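CBS domain protein/ACT domain protein (Thermotoga maritima, PDB 1VR9) is of unknown function, combining a CBS domain pair with an ACT domain, and may be linked to magnesium binding or transport. Local coordinates at residues A[24-29]-A[33-38]; A[47-52]-A[58-63]; A[63-68]-A[72-77]. All coordinates share one frame; numbering follows the deposited sequence.

Interaction 1: A[24-29]-A[33-38]; sequences PMVEES and RECLHR
Val26 and Arg38 carry most of this contact, in which strand 25-27 of a CBS domain packs against helix 32-41 that follows it in the chain. The strand and helix segments run nearly antiparallel, at 167°, with their axes 8.6 Å apart at closest approach. Val26 directs its side chain at the helix. With CG1 anti to its carbonyl carbon (chi1 -64°), that methyl lies 3.8 Å from Arg38 CG and also meets the helix backbone, 4.1 Å from Cys35 CA. The other methyl turns to the thiol, Val26 CG2 standing 4.4 Å from Cys35 SG. Arg38 comes in from the opposite direction, so that the two side chains slide past one another. Its chain bends at chi2 (-79°), which lays the aliphatic part along the strand: Arg38 CD lies 3.8 Å from Met25 O, a packing approach and not a hydrogen bond. The guanidinium has His37 CD2 above one face, offset toward the rim. Pro24 adds a lighter touch at the end of the strand, its CB 4.3 Å from Arg38 O. No hydrogen bond links the two segments; the contact is van der Waals packing, largely aliphatic, while Glu34 OE1 is used locally by Thr31 N. The pair forms the first half of the beta-alpha-beta unit made of strand 25-27, helix 32-41 and strand 46-50, whose last strand lies parallel to 25-27 and places Cys47 against both Val26 and Cys35.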
loop_
_atom_site.group_PDB
_atom_site.type_symbol
_atom_site.label_atom_id
_atom_site.label_comp_id
_atom_site.label_asym_id
_atom_site.label_seq_id
_atom_site.Cartn_x
_atom_site.Cartn_y
_atom_site.Cartn_z
ATOM N N PRO A 24 -4.904 -2.794 -4.052
ATOM C CA PRO A 24 -4.155 -3.948 -4.570
ATOM C C PRO A 24 -3.242 -4.593 -3.510
ATOM O O PRO A 24 -2.382 -3.934 -2.943
ATOM C CB PRO A 24 -3.337 -3.352 -5.713
ATOM C CG PRO A 24 -3.148 -1.917 -5.326
ATOM C CD PRO A 24 -4.374 -1.507 -4.577
HETATM N N MSE A 25 -3.385 -5.897 -3.308
HETATM C CA MSE A 25 -2.630 -6.595 -2.262
HETATM C C MSE A 25 -2.236 -7.990 -2.755
HETATM O O MSE A 25 -3.060 -8.684 -3.357
HETATM C CB MSE A 25 -3.503 -6.693 -1.000
HETATM C CG MSE A 25 -2.842 -7.323 0.230
HETATM SE SE MSE A 25 -2.530 -9.242 0.148
HETATM C CE MSE A 25 -4.321 -9.877 -0.250
ATOM N N VAL A 26 -0.991 -8.403 -2.486
ATOM C CA VAL A 26 -0.605 -9.801 -2.704
ATOM C C VAL A 26 0.192 -10.310 -1.519
ATOM O O VAL A 26 0.690 -9.519 -0.729
ATOM C CB VAL A 26 0.253 -10.039 -3.992
ATOM C CG1 VAL A 26 -0.549 -9.705 -5.236
ATOM C CG2 VAL A 26 1.582 -9.302 -3.932
ATOM N N GLU A 27 0.338 -11.625 -1.436
ATOM C CA GLU A 27 1.220 -12.233 -0.423
ATOM C C GLU A 27 2.663 -12.272 -0.933
ATOM O O GLU A 27 2.895 -12.285 -2.134
ATOM C CB GLU A 27 0.732 -13.653 -0.087
ATOM C CG GLU A 27 1.426 -14.346 1.099
ATOM C CD GLU A 27 2.607 -15.222 0.689
ATOM O OE1 GLU A 27 2.699 -15.607 -0.504
ATOM O OE2 GLU A 27 3.448 -15.525 1.556
ATOM N N GLU A 28 3.625 -12.322 -0.016
ATOM C CA GLU A 28 5.055 -12.155 -0.342
ATOM C C GLU A 28 5.638 -13.139 -1.373
ATOM O O GLU A 28 6.669 -12.843 -1.980
ATOM C CB GLU A 28 5.900 -12.186 0.948
ATOM C CG GLU A 28 5.915 -13.504 1.676
ATOM C CD GLU A 28 6.731 -13.484 2.967
ATOM O OE1 GLU A 28 7.379 -12.455 3.244
ATOM O OE2 GLU A 28 6.703 -14.492 3.693
ATOM N N SER A 29 4.989 -14.290 -1.560
ATOM C CA SER A 29 5.470 -15.330 -2.475
ATOM C C SER A 29 4.617 -15.435 -3.748
ATOM O O SER A 29 4.747 -16.388 -4.532
ATOM C CB SER A 29 5.518 -16.669 -1.745
ATOM O OG SER A 29 4.246 -17.269 -1.685
ATOM N N ARG A 33 3.245 -12.780 -12.360
ATOM C CA ARG A 33 1.990 -12.769 -13.119
ATOM C C ARG A 33 0.833 -12.302 -12.226
ATOM O O ARG A 33 0.044 -11.465 -12.621
ATOM C CB ARG A 33 1.694 -14.154 -13.685
ATOM C CG ARG A 33 0.437 -14.271 -14.514
ATOM C CD ARG A 33 0.181 -15.713 -14.931
ATOM N NE ARG A 33 1.163 -16.193 -15.905
ATOM C CZ ARG A 33 2.155 -17.056 -15.655
ATOM N NH1 ARG A 33 2.337 -17.578 -14.448
ATOM N NH2 ARG A 33 2.973 -17.410 -16.633
ATOM N N GLU A 34 0.727 -12.900 -11.045
ATOM C CA GLU A 34 -0.338 -12.535 -10.095
ATOM C C GLU A 34 -0.293 -11.078 -9.657
ATOM O O GLU A 34 -1.348 -10.423 -9.559
ATOM C CB GLU A 34 -0.247 -13.405 -8.857
ATOM C CG GLU A 34 -0.606 -14.858 -9.098
ATOM C CD GLU A 34 -0.488 -15.680 -7.820
ATOM O OE1 GLU A 34 0.637 -15.816 -7.270
ATOM O OE2 GLU A 34 -1.537 -16.186 -7.345
ATOM N N CYS A 35 0.907 -10.566 -9.390
ATOM C CA CYS A 35 1.072 -9.193 -8.968
ATOM C C CYS A 35 0.679 -8.229 -10.080
ATOM O O CYS A 35 -0.077 -7.301 -9.857
ATOM C CB CYS A 35 2.514 -8.941 -8.567
ATOM S SG CYS A 35 2.751 -7.436 -7.705
ATOM N N LEU A 36 1.131 -8.505 -11.293
ATOM C CA LEU A 36 0.778 -7.682 -12.439
ATOM C C LEU A 36 -0.743 -7.649 -12.633
ATOM O O LEU A 36 -1.320 -6.601 -12.926
ATOM C CB LEU A 36 1.491 -8.179 -13.700
ATOM C CG LEU A 36 3.001 -7.899 -13.752
ATOM C CD1 LEU A 36 3.581 -8.587 -14.992
ATOM C CD2 LEU A 36 3.288 -6.417 -13.755
ATOM N N HIS A 37 -1.385 -8.796 -12.465
ATOM C CA HIS A 37 -2.824 -8.872 -12.641
ATOM C C HIS A 37 -3.547 -7.981 -11.610
ATOM O O HIS A 37 -4.448 -7.214 -11.955
ATOM C CB HIS A 37 -3.292 -10.317 -12.571
ATOM C CG HIS A 37 -4.787 -10.463 -12.535
ATOM N ND1 HIS A 37 -5.583 -10.251 -13.639
ATOM C CD2 HIS A 37 -5.628 -10.768 -11.519
ATOM C CE1 HIS A 37 -6.852 -10.421 -13.305
ATOM N NE2 HIS A 37 -6.903 -10.756 -12.028
ATOM N N ARG A 38 -3.166 -8.085 -10.351
ATOM C CA ARG A 38 -3.785 -7.251 -9.300
ATOM C C ARG A 38 -3.665 -5.769 -9.625
ATOM O O ARG A 38 -4.639 -5.021 -9.491
ATOM C CB ARG A 38 -3.165 -7.513 -7.921
ATOM C CG ARG A 38 -3.624 -8.731 -7.307
ATOM C CD ARG A 38 -5.014 -8.582 -6.668
ATOM N NE ARG A 38 -5.795 -9.777 -6.933
ATOM C CZ ARG A 38 -6.946 -9.843 -7.604
ATOM N NH1 ARG A 38 -7.576 -8.772 -8.132
ATOM N NH2 ARG A 38 -7.484 -11.038 -7.743
#

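Interaction 2: A[47-52]-A[58-63]; sequences CIVKDR and GVVNKE
Cys47, Ile48 and Val49 pair with Val60, Val59 and Gly58 in an antiparallel beta hairpin, the two-strand part of the CBS domain that follows its first helix. Three backbone hydrogen bonds join the two segments. Cys47 and Val60 form a hydrogen-bonded pair joined in both directions: Cys47 N donates to Val60 O at 3.0 Å, and Val60 N returns to Cys47 O at 2.8 Å. Val49 N reaches Gly58 O, also at 2.8 Å. Between them Ile48 and Val59 make a non-hydrogen-bonded pair, with Ile48 CG1 4.4 Å from Val59 CG1.

Val49 can be followed outward atom by atom. Its CB stands 3.6 Å from Gly58 O. From there CG2, anti to the carbonyl carbon, passes the same Gly58 O and ends against Val60 CG2 at 3.6 Å, the two side chains crossing at a slant. Gly58 itself has backbone angles (155°/-158°) that would press a CB onto the preceding carbonyl oxygen.

The hairpin has two apolar faces. Cys47, Val49 and Val60 look to the side where Cys47 and Val60 meet Cys35 of helix 32-41, and where Val49 also touches Val26 of the neighbouring strand 25-27, whereas Ile48 on the other face packs on Leu115 and Ala118 from the paired second CBS domain. Between the paired backbones, Val59 CA lies 3.2 Å from Cys47 O, a CA-H...O contact next to the Val60 N bond.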
loop_
_atom_site.group_PDB
_atom_site.type_symbol
_atom_site.label_atom_id
_atom_site.label_comp_id
_atom_site.label_asym_id
_atom_site.label_seq_id
_atom_site.Cartn_x
_atom_site.Cartn_y
_atom_site.Cartn_z
ATOM N N CYS A 47 1.504 -2.448 -5.603
ATOM C CA CYS A 47 0.811 -3.538 -4.948
ATOM C C CYS A 47 1.346 -3.584 -3.528
ATOM O O CYS A 47 2.566 -3.544 -3.346
ATOM C CB CYS A 47 1.121 -4.853 -5.652
ATOM S SG CYS A 47 -0.071 -6.128 -5.295
ATOM N N ILE A 48 0.461 -3.632 -2.549
ATOM C CA ILE A 48 0.872 -3.760 -1.146
ATOM C C ILE A 48 1.115 -5.248 -0.855
ATOM O O ILE A 48 0.355 -6.109 -1.311
ATOM C CB ILE A 48 -0.184 -3.127 -0.181
ATOM C CG1 ILE A 48 -0.200 -1.593 -0.377
ATOM C CG2 ILE A 48 0.093 -3.485 1.259
ATOM C CD1 ILE A 48 -1.269 -0.847 0.422
ATOM N N VAL A 49 2.138 -5.555 -0.079
ATOM C CA VAL A 49 2.478 -6.961 0.183
ATOM C C VAL A 49 2.360 -7.303 1.666
ATOM O O VAL A 49 2.786 -6.536 2.526
ATOM C CB VAL A 49 3.927 -7.277 -0.299
ATOM C CG1 VAL A 49 4.263 -8.718 -0.048
ATOM C CG2 VAL A 49 4.129 -6.933 -1.788
ATOM N N LYS A 50 1.795 -8.469 1.960
ATOM C CA LYS A 50 1.783 -8.967 3.337
ATOM C C LYS A 50 2.441 -10.346 3.389
ATOM O O LYS A 50 2.649 -10.995 2.365
ATOM C CB LYS A 50 0.369 -8.975 3.915
ATOM C CG LYS A 50 -0.540 -9.947 3.269
ATOM C CD LYS A 50 -1.943 -9.886 3.807
ATOM C CE LYS A 50 -2.838 -10.738 2.947
ATOM N NZ LYS A 50 -4.217 -10.898 3.486
ATOM N N ASP A 51 2.788 -10.790 4.585
ATOM C CA ASP A 51 3.353 -12.114 4.747
ATOM C C ASP A 51 2.218 -13.090 5.078
ATOM O O ASP A 51 1.055 -12.702 5.038
ATOM C CB ASP A 51 4.445 -12.085 5.805
ATOM C CG ASP A 51 3.916 -11.864 7.207
ATOM O OD1 ASP A 51 2.697 -12.023 7.453
ATOM O OD2 ASP A 51 4.751 -11.562 8.091
ATOM N N ARG A 52 2.545 -14.336 5.400
ATOM C CA ARG A 52 1.489 -15.361 5.598
ATOM C C ARG A 52 0.665 -15.185 6.866
ATOM O O ARG A 52 -0.419 -15.780 6.982
ATOM C CB ARG A 52 2.080 -16.786 5.530
ATOM C CG ARG A 52 2.617 -17.051 4.135
ATOM C CD ARG A 52 3.049 -18.456 3.877
ATOM N NE ARG A 52 4.152 -18.862 4.739
ATOM C CZ ARG A 52 5.008 -19.840 4.459
ATOM N NH1 ARG A 52 4.899 -20.535 3.331
ATOM N NH2 ARG A 52 5.970 -20.129 5.319
ATOM N N GLY A 58 5.831 -4.557 2.663
ATOM C CA GLY A 58 6.289 -3.448 1.816
ATOM C C GLY A 58 5.370 -3.366 0.619
ATOM O O GLY A 58 4.218 -3.824 0.648
ATOM N N VAL A 59 5.874 -2.762 -0.439
ATOM C CA VAL A 59 5.096 -2.581 -1.640
ATOM C C VAL A 59 5.939 -3.067 -2.815
ATOM O O VAL A 59 7.171 -3.063 -2.737
ATOM C CB VAL A 59 4.684 -1.091 -1.821
ATOM C CG1 VAL A 59 4.032 -0.536 -0.554
ATOM C CG2 VAL A 59 5.854 -0.262 -2.186
ATOM N N VAL A 60 5.277 -3.505 -3.874
ATOM C CA VAL A 60 5.931 -3.805 -5.148
ATOM C C VAL A 60 5.553 -2.720 -6.148
ATOM O O VAL A 60 4.381 -2.396 -6.300
ATOM C CB VAL A 60 5.518 -5.179 -5.703
ATOM C CG1 VAL A 60 6.095 -5.417 -7.078
ATOM C CG2 VAL A 60 5.991 -6.252 -4.764
ATOM N N ASN A 61 6.569 -2.138 -6.776
ATOM C CA ASN A 61 6.384 -1.136 -7.848
ATOM C C ASN A 61 6.427 -1.850 -9.211
ATOM O O ASN A 61 7.335 -2.635 -9.462
ATOM C CB ASN A 61 7.501 -0.085 -7.774
ATOM C CG ASN A 61 7.538 0.639 -6.433
ATOM O OD1 ASN A 61 6.689 1.486 -6.144
ATOM N ND2 ASN A 61 8.520 0.309 -5.617
ATOM N N LYS A 62 5.454 -1.573 -10.083
ATOM C CA LYS A 62 5.330 -2.221 -11.410
ATOM C C LYS A 62 6.606 -2.212 -12.243
ATOM O O LYS A 62 6.922 -3.193 -12.907
ATOM C CB LYS A 62 4.188 -1.562 -12.221
ATOM C CG LYS A 62 3.923 -2.178 -13.592
ATOM C CD LYS A 62 2.581 -1.692 -14.143
ATOM C CE LYS A 62 2.299 -2.204 -15.546
ATOM N NZ LYS A 62 1.084 -1.569 -16.122
ATOM N N GLU A 63 7.329 -1.087 -12.211
ATOM C CA GLU A 63 8.546 -0.910 -13.008
ATOM C C GLU A 63 9.605 -1.952 -12.656
ATOM O O GLU A 63 10.384 -2.370 -13.519
ATOM C CB GLU A 63 9.126 0.503 -12.806
ATOM C CG GLU A 63 9.625 0.743 -11.374
ATOM C CD GLU A 63 10.253 2.115 -11.139
ATOM O OE1 GLU A 63 10.502 2.879 -12.106
ATOM O OE2 GLU A 63 10.506 2.422 -9.948
#

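Interaction 3: A[63-68]-A[72-77]; sequences EDLLDL and SSVFNK
The carboxylate of Asp64 is linked to Lys77 through a water bound at its OD2: the water donates to Asp64 OD2 at 2.7 Å and to Lys77 O at 2.6 Å. No aromatic face takes part. The motif is a loop folded back on itself after the hairpin of the first CBS domain, with the end of a short 3-10 segment that runs to Leu65, a type I beta turn from Leu65 to Leu68, and an ST turn at Ser73.

Leu68 and Lys77 make the main apolar meeting, their side chains reaching for each other tip to tip. The lysine chain bends at chi2 (-60°) and then runs straight, which brings its outer methylenes up to the leucine methyls; Leu68 CD1 comes within 3.7 Å of Lys77 CE. The other methyl, Leu68 CD2, has Lys77 NZ beside it at 3.9 Å. Replacing Lys77 with an alanine would probably leave both Leu68 methyls without this aliphatic cover and the leucine branch freer to turn.

Deeper in, Leu65 crosses the base of the same lysine, with Leu65 CD2 4.1 Å from Lys77 CB. Leu65 and Val74 also both rest on Cys35 of helix 32-41, so this part of the loop packs against that helix. At the outer end Leu68 CB packs beside Ser72 OG, whose hydrogen bond goes to Asp69 O. Within 72-77, Ser73 OG accepts from Phe75 N at 3.1 Å, which closes the ST turn.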
loop_
_atom_site.group_PDB
_atom_site.type_symbol
_atom_site.label_atom_id
_atom_site.label_comp_id
_atom_site.label_asym_id
_atom_site.label_seq_id
_atom_site.Cartn_x
_atom_site.Cartn_y
_atom_site.Cartn_z
ATOM N N GLU A 63 7.329 -1.087 -12.211
ATOM C CA GLU A 63 8.546 -0.910 -13.008
ATOM C C GLU A 63 9.605 -1.952 -12.656
ATOM O O GLU A 63 10.384 -2.370 -13.519
ATOM C CB GLU A 63 9.126 0.503 -12.806
ATOM C CG GLU A 63 9.625 0.743 -11.374
ATOM C CD GLU A 63 10.253 2.115 -11.139
ATOM O OE1 GLU A 63 10.502 2.879 -12.106
ATOM O OE2 GLU A 63 10.506 2.422 -9.948
ATOM N N ASP A 64 9.613 -2.373 -11.392
ATOM C CA ASP A 64 10.548 -3.384 -10.905
ATOM C C ASP A 64 10.270 -4.817 -11.420
ATOM O O ASP A 64 11.108 -5.708 -11.255
ATOM C CB ASP A 64 10.580 -3.359 -9.368
ATOM C CG ASP A 64 11.221 -2.089 -8.813
ATOM O OD1 ASP A 64 11.940 -1.390 -9.570
ATOM O OD2 ASP A 64 11.020 -1.790 -7.616
ATOM N N LEU A 65 9.119 -5.048 -12.050
ATOM C CA LEU A 65 8.789 -6.369 -12.574
ATOM C C LEU A 65 8.959 -6.521 -14.089
ATOM O O LEU A 65 8.698 -7.595 -14.629
ATOM C CB LEU A 65 7.356 -6.746 -12.168
ATOM C CG LEU A 65 7.020 -6.572 -10.674
ATOM C CD1 LEU A 65 5.547 -6.885 -10.415
ATOM C CD2 LEU A 65 7.934 -7.421 -9.795
ATOM N N LEU A 66 9.406 -5.459 -14.770
ATOM C CA LEU A 66 9.444 -5.419 -16.234
ATOM C C LEU A 66 10.209 -6.578 -16.876
ATOM O O LEU A 66 9.716 -7.206 -17.822
ATOM C CB LEU A 66 10.049 -4.080 -16.707
ATOM C CG LEU A 66 10.110 -3.809 -18.214
ATOM C CD1 LEU A 66 8.722 -3.679 -18.808
ATOM C CD2 LEU A 66 10.939 -2.559 -18.494
ATOM N N ASP A 67 11.415 -6.849 -16.384
ATOM C CA ASP A 67 12.270 -7.868 -17.000
ATOM C C ASP A 67 12.323 -9.165 -16.191
ATOM O O ASP A 67 13.363 -9.836 -16.143
ATOM C CB ASP A 67 13.676 -7.299 -17.213
ATOM C CG ASP A 67 13.696 -6.123 -18.198
ATOM O OD1 ASP A 67 12.901 -6.110 -19.170
ATOM O OD2 ASP A 67 14.528 -5.206 -18.010
ATOM N N LEU A 68 11.189 -9.547 -15.603
ATOM C CA LEU A 68 11.094 -10.790 -14.846
ATOM C C LEU A 68 10.204 -11.834 -15.535
ATOM O O LEU A 68 9.189 -11.504 -16.161
ATOM C CB LEU A 68 10.557 -10.494 -13.438
ATOM C CG LEU A 68 11.405 -9.498 -12.641
ATOM C CD1 LEU A 68 10.810 -9.235 -11.271
ATOM C CD2 LEU A 68 12.853 -9.966 -12.521
ATOM N N SER A 72 8.135 -16.329 -11.924
ATOM C CA SER A 72 9.008 -16.026 -10.801
ATOM C C SER A 72 8.232 -15.308 -9.692
ATOM O O SER A 72 7.094 -14.863 -9.895
ATOM C CB SER A 72 10.219 -15.217 -11.245
ATOM O OG SER A 72 9.876 -13.959 -11.790
ATOM N N SER A 73 8.850 -15.260 -8.512
ATOM C CA SER A 73 8.223 -14.723 -7.292
ATOM C C SER A 73 8.550 -13.247 -7.100
ATOM O O SER A 73 9.620 -12.782 -7.527
ATOM C CB SER A 73 8.754 -15.501 -6.085
ATOM O OG SER A 73 8.241 -14.997 -4.877
ATOM N N VAL A 74 7.674 -12.536 -6.390
ATOM C CA VAL A 74 7.921 -11.132 -6.031
ATOM C C VAL A 74 8.680 -11.003 -4.696
ATOM O O VAL A 74 8.933 -9.888 -4.230
ATOM C CB VAL A 74 6.626 -10.309 -5.961
ATOM C CG1 VAL A 74 5.843 -10.383 -7.291
ATOM C CG2 VAL A 74 5.753 -10.728 -4.779
ATOM N N PHE A 75 9.050 -12.146 -4.110
ATOM C CA PHE A 75 9.648 -12.227 -2.774
ATOM C C PHE A 75 10.820 -11.286 -2.578
ATOM O O PHE A 75 10.858 -10.582 -1.575
ATOM C CB PHE A 75 10.078 -13.666 -2.479
ATOM C CG PHE A 75 10.471 -13.909 -1.041
ATOM C CD1 PHE A 75 9.495 -14.163 -0.076
ATOM C CD2 PHE A 75 11.795 -13.895 -0.653
ATOM C CE1 PHE A 75 9.849 -14.394 1.246
ATOM C CE2 PHE A 75 12.147 -14.136 0.668
ATOM C CZ PHE A 75 11.158 -14.367 1.618
ATOM N N ASN A 76 11.740 -11.251 -3.545
ATOM C CA ASN A 76 12.923 -10.382 -3.485
ATOM C C ASN A 76 12.735 -8.992 -4.087
ATOM O O ASN A 76 13.692 -8.226 -4.133
ATOM C CB ASN A 76 14.102 -11.037 -4.221
ATOM C CG ASN A 76 14.562 -12.310 -3.567
ATOM O OD1 ASN A 76 14.469 -12.452 -2.351
ATOM N ND2 ASN A 76 15.092 -13.232 -4.361
ATOM N N LYS A 77 11.526 -8.685 -4.544
ATOM C CA LYS A 77 11.242 -7.438 -5.264
ATOM C C LYS A 77 10.484 -6.400 -4.415
ATOM O O LYS A 77 10.135 -5.302 -4.905
ATOM C CB LYS A 77 10.492 -7.750 -6.567
ATOM C CG LYS A 77 11.103 -8.883 -7.411
ATOM C CD LYS A 77 12.538 -8.594 -7.846
ATOM C CE LYS A 77 13.205 -9.809 -8.507
ATOM N NZ LYS A 77 14.568 -9.493 -9.025
HETATM O O HOH W 1 9.224 -3.097 -6.053
#

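How the interactions relate
Interactions 1 and 2 share one three-stranded sheet, with strand 46-50 lying between strand 25-27 and strand 56-61. In interaction 2 all the touching residues are buried, and backbone hydrogen bonds are flanked by apolar side chains. Interaction 1 is partly buried and sets a strand against a helix with no hydrogen bond across it. Interaction 3, centred about 17 Å from the centre of the chain, lies in loops and mixes aliphatic contact with a water bridge. Cys35 of interaction 1 meets Val74 of interaction 3, and Val60 of interaction 2 meets Leu65, so the three join in one apolar interior while interaction 3 extends outward from it.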